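Local atomic coordinates of uncharacterized protein (Kribbella flavida, PDB entry 4LMI), a protein that is of unknown function but adopts the SnoaL-like fold of the NTF2 clan and has been proposed to be a ketosteroid isomerase. Residues 22-27 / 64-69. Residues are numbered along the deposited sequence; the frame is centred on the assembly and turned at random.
Sequences NGRAWE and DWQLTV
The guanidinium of Arg24 lies flat on the indole of Trp65 while its N-H groups grip the backbone of that same residue. Its plane is 12° from that of the ring, and CZ sits 3.7 Å from the centroid of the six-membered ring, almost on the normal, so the stack is also a cation-pi interaction. Arg24 NH2 points at Trp65 O, the modelled separation of 2.5 Å being doubtfully short for such a bond, with the carbonyl oxygen close to the guanidinium plane; NH1 adds only a weak second bond to this oxygen. On its own side of the contact NH1 donates to Asn22 O at 2.8 Å, so the flat group is fixed in rotation by carbonyls from both segments. The poorly ordered Asp64 may add a long, purely electrostatic attraction through OD1, from well outside the guanidinium plane. The case illustrates how an edge strand can be tied to a helix end: Arg24, with positive phi, closes helix 6-22 in a Schellman motif, and Asn22 in its last turn works as a second tie. With CG anti to the backbone N (chi1 -170°), the Asn22 amide extends to the strand, where OD1 accepts a nearly straight bond from Leu67 N at 3.0 Å and ND2 donates to Gln66 OE1 at 2.9 Å. The two amide planes stand almost perpendicular. Beside these bonds, Asn22 CB rests on Leu67 CD1. Strand 65-75, one of the sheet's two outermost within this chain, pairs with strand 78-87 through Gln66 and Thr86, while Trp65 packs against Leu21 of helix 6-22 and against Leu85 and Leu87.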
ATOM      1  N   ASN B  22     -14.847   7.936  -7.115  1.00 28.76           N
ATOM      2  CA  ASN B  22     -14.895   9.268  -6.524  1.00 30.23           C
ATOM      3  C   ASN B  22     -16.065  10.087  -7.067  1.00 30.14           C
ATOM      4  O   ASN B  22     -16.666  10.883  -6.348  1.00 32.62           O
ATOM      5  CB  ASN B  22     -13.582  10.015  -6.728  1.00 30.26           C
ATOM      6  CG  ASN B  22     -13.522  11.293  -5.926  1.00 33.70           C
ATOM      7  OD1 ASN B  22     -13.712  11.286  -4.706  1.00 34.51           O
ATOM      8  ND2 ASN B  22     -13.270  12.404  -6.607  1.00 36.98           N
ATOM      9  N   GLY B  23     -16.392   9.864  -8.335  1.00 29.35           N
ATOM     10  CA  GLY B  23     -17.511  10.538  -8.973  1.00 28.94           C
ATOM     11  C   GLY B  23     -18.857   9.919  -8.661  1.00 29.17           C
ATOM     12  O   GLY B  23     -19.876  10.426  -9.113  1.00 29.81           O
ATOM     13  N   ARG B  24     -18.871   8.831  -7.883  1.00 26.55           N
ATOM     14  CA  ARG B  24     -20.106   8.082  -7.594  1.00 28.46           C
ATOM     15  C   ARG B  24     -20.861   7.779  -8.890  1.00 26.13           C
ATOM     16  O   ARG B  24     -22.092   7.859  -8.945  1.00 27.95           O
ATOM     17  CB  ARG B  24     -21.018   8.841  -6.606  1.00 28.73           C
ATOM     18  CG  ARG B  24     -20.537   8.884  -5.163  1.00 34.00           C
ATOM     19  CD  ARG B  24     -19.623  10.066  -4.913  1.00 40.84           C
ATOM     20  NE  ARG B  24     -19.504  10.375  -3.489  1.00 42.71           N
ATOM     21  CZ  ARG B  24     -18.483  11.029  -2.940  1.00 44.31           C
ATOM     22  NH1 ARG B  24     -17.464  11.450  -3.686  1.00 39.50           N
ATOM     23  NH2 ARG B  24     -18.476  11.257  -1.634  1.00 43.29           N
ATOM     24  N   ALA B  25     -20.106   7.445  -9.932  1.00 27.12           N
ATOM     25  CA  ALA B  25     -20.670   7.169 -11.247  1.00 27.98           C
ATOM     26  C   ALA B  25     -20.982   5.681 -11.304  1.00 27.09           C
ATOM     27  O   ALA B  25     -20.219   4.890 -11.864  1.00 27.63           O
ATOM     28  CB  ALA B  25     -19.688   7.576 -12.337  1.00 27.49           C
ATOM     29  N   TRP B  26     -22.108   5.303 -10.704  1.00 27.29           N
ATOM     30  CA  TRP B  26     -22.348   3.900 -10.345  1.00 26.74           C
ATOM     31  C   TRP B  26     -22.464   2.948 -11.491  1.00 27.20           C
ATOM     32  O   TRP B  26     -21.969   1.825 -11.399  1.00 28.72           O
ATOM     33  CB  TRP B  26     -23.536   3.762  -9.396  1.00 28.85           C
ATOM     34  CG  TRP B  26     -23.329   4.492  -8.089  1.00 31.57           C
ATOM     35  CD1 TRP B  26     -24.172   5.428  -7.495  1.00 28.64           C
ATOM     36  CD2 TRP B  26     -22.175   4.387  -7.178  1.00 30.36           C
ATOM     37  NE1 TRP B  26     -23.641   5.884  -6.316  1.00 30.68           N
ATOM     38  CE2 TRP B  26     -22.448   5.303  -6.066  1.00 30.64           C
ATOM     39  CE3 TRP B  26     -20.991   3.650  -7.172  1.00 30.50           C
ATOM     40  CZ2 TRP B  26     -21.567   5.455  -5.006  1.00 29.83           C
ATOM     41  CZ3 TRP B  26     -20.106   3.820  -6.098  1.00 30.75           C
ATOM     42  CH2 TRP B  26     -20.391   4.702  -5.043  1.00 31.43           C
ATOM     43  N   GLU B  27     -23.114   3.368 -12.577  1.00 29.50           N
ATOM     44  CA  GLU B  27     -23.227   2.498 -13.748  1.00 31.78           C
ATOM     45  C   GLU B  27     -21.849   2.208 -14.353  1.00 29.08           C
ATOM     46  O   GLU B  27     -21.533   1.061 -14.659  1.00 29.01           O
ATOM     47  CB  GLU B  27     -24.174   3.082 -14.800  1.00 38.09           C
ATOM     48  CG  GLU B  27     -24.551   2.082 -15.890  1.00 44.76           C
ATOM     49  CD  GLU B  27     -25.385   2.686 -17.005  1.00 60.79           C
ATOM     50  OE1 GLU B  27     -25.578   3.922 -17.022  1.00 67.91           O
ATOM     51  OE2 GLU B  27     -25.847   1.918 -17.877  1.00 68.40           O
ATOM     52  N   ASP B  64     -19.896  12.345   3.600  1.00 47.99           N
ATOM     53  CA  ASP B  64     -19.420  13.026   2.399  1.00 59.64           C
ATOM     54  C   ASP B  64     -17.899  12.924   2.288  1.00 66.92           C
ATOM     55  O   ASP B  64     -17.163  13.744   2.848  1.00 81.76           O
ATOM     56  CB  ASP B  64     -19.877  14.491   2.404  1.00 72.44           C
ATOM     57  CG  ASP B  64     -19.434  15.254   1.163  1.00 78.53           C
ATOM     58  OD1 ASP B  64     -19.437  14.673   0.054  1.00 86.15           O
ATOM     59  OD2 ASP B  64     -19.090  16.447   1.300  1.00 80.99           O
ATOM     60  N   TRP B  65     -17.441  11.904   1.566  1.00 52.28           N
ATOM     61  CA  TRP B  65     -16.015  11.611   1.430  1.00 48.21           C
ATOM     62  C   TRP B  65     -15.479  12.005   0.084  1.00 46.67           C
ATOM     63  O   TRP B  65     -16.228  12.135  -0.885  1.00 45.56           O
ATOM     64  CB  TRP B  65     -15.753  10.129   1.686  1.00 45.60           C
ATOM     65  CG  TRP B  65     -16.596   9.235   0.817  1.00 43.58           C
ATOM     66  CD1 TRP B  65     -17.821   8.651   1.130  1.00 40.79           C
ATOM     67  CD2 TRP B  65     -16.312   8.810  -0.562  1.00 39.76           C
ATOM     68  NE1 TRP B  65     -18.293   7.911   0.077  1.00 44.63           N
ATOM     69  CE2 TRP B  65     -17.437   7.966  -0.970  1.00 41.84           C
ATOM     70  CE3 TRP B  65     -15.278   9.039  -1.465  1.00 41.50           C
ATOM     71  CZ2 TRP B  65     -17.503   7.386  -2.229  1.00 41.15           C
ATOM     72  CZ3 TRP B  65     -15.353   8.445  -2.730  1.00 40.35           C
ATOM     73  CH2 TRP B  65     -16.439   7.639  -3.099  1.00 38.11           C
ATOM     74  N   GLN B  66     -14.164  12.185   0.015  1.00 46.55           N
ATOM     75  CA  GLN B  66     -13.498  12.602  -1.209  1.00 43.89           C
ATOM     76  C   GLN B  66     -12.127  11.948  -1.269  1.00 40.02           C
ATOM     77  O   GLN B  66     -11.426  11.875  -0.260  1.00 42.35           O
ATOM     78  CB  GLN B  66     -13.354  14.128  -1.226  1.00 50.42           C
ATOM     79  CG  GLN B  66     -12.883  14.720  -2.548  1.00 53.81           C
ATOM     80  CD  GLN B  66     -13.969  14.753  -3.613  1.00 59.16           C
ATOM     81  OE1 GLN B  66     -13.679  14.658  -4.805  1.00 60.10           O
ATOM     82  NE2 GLN B  66     -15.223  14.890  -3.189  1.00 61.96           N
ATOM     83  N   LEU B  67     -11.748  11.460  -2.446  1.00 35.28           N
ATOM     84  CA  LEU B  67     -10.413  10.896  -2.622  1.00 33.51           C
ATOM     85  C   LEU B  67      -9.642  11.570  -3.749  1.00 33.18           C
ATOM     86  O   LEU B  67     -10.226  12.083  -4.705  1.00 35.62           O
ATOM     87  CB  LEU B  67     -10.461   9.367  -2.802  1.00 36.13           C
ATOM     88  CG  LEU B  67     -11.256   8.725  -3.936  1.00 38.12           C
ATOM     89  CD1 LEU B  67     -10.414   8.614  -5.198  1.00 40.44           C
ATOM     90  CD2 LEU B  67     -11.731   7.344  -3.503  1.00 41.56           C
ATOM     91  N   THR B  68      -8.323  11.585  -3.594  1.00 30.55           N
ATOM     92  CA  THR B  68      -7.402  12.078  -4.606  1.00 32.08           C
ATOM     93  C   THR B  68      -6.277  11.063  -4.714  1.00 29.57           C
ATOM     94  O   THR B  68      -5.620  10.753  -3.718  1.00 29.39           O
ATOM     95  CB  THR B  68      -6.821  13.452  -4.219  1.00 32.40           C
ATOM     96  OG1 THR B  68      -7.890  14.370  -3.978  1.00 35.46           O
ATOM     97  CG2 THR B  68      -5.931  14.002  -5.329  1.00 33.04           C
ATOM     98  N   VAL B  69      -6.071  10.535  -5.917  1.00 28.65           N
ATOM     99  CA  VAL B  69      -4.997   9.578  -6.160  1.00 27.77           C
ATOM    100  C   VAL B  69      -3.639  10.279  -6.020  1.00 26.23           C
ATOM    101  O   VAL B  69      -3.425  11.349  -6.596  1.00 28.90           O
ATOM    102  CB  VAL B  69      -5.132   8.922  -7.552  1.00 26.36           C
ATOM    103  CG1 VAL B  69      -3.896   8.094  -7.881  1.00 26.52           C
ATOM    104  CG2 VAL B  69      -6.394   8.061  -7.620  1.00 25.73           C
TER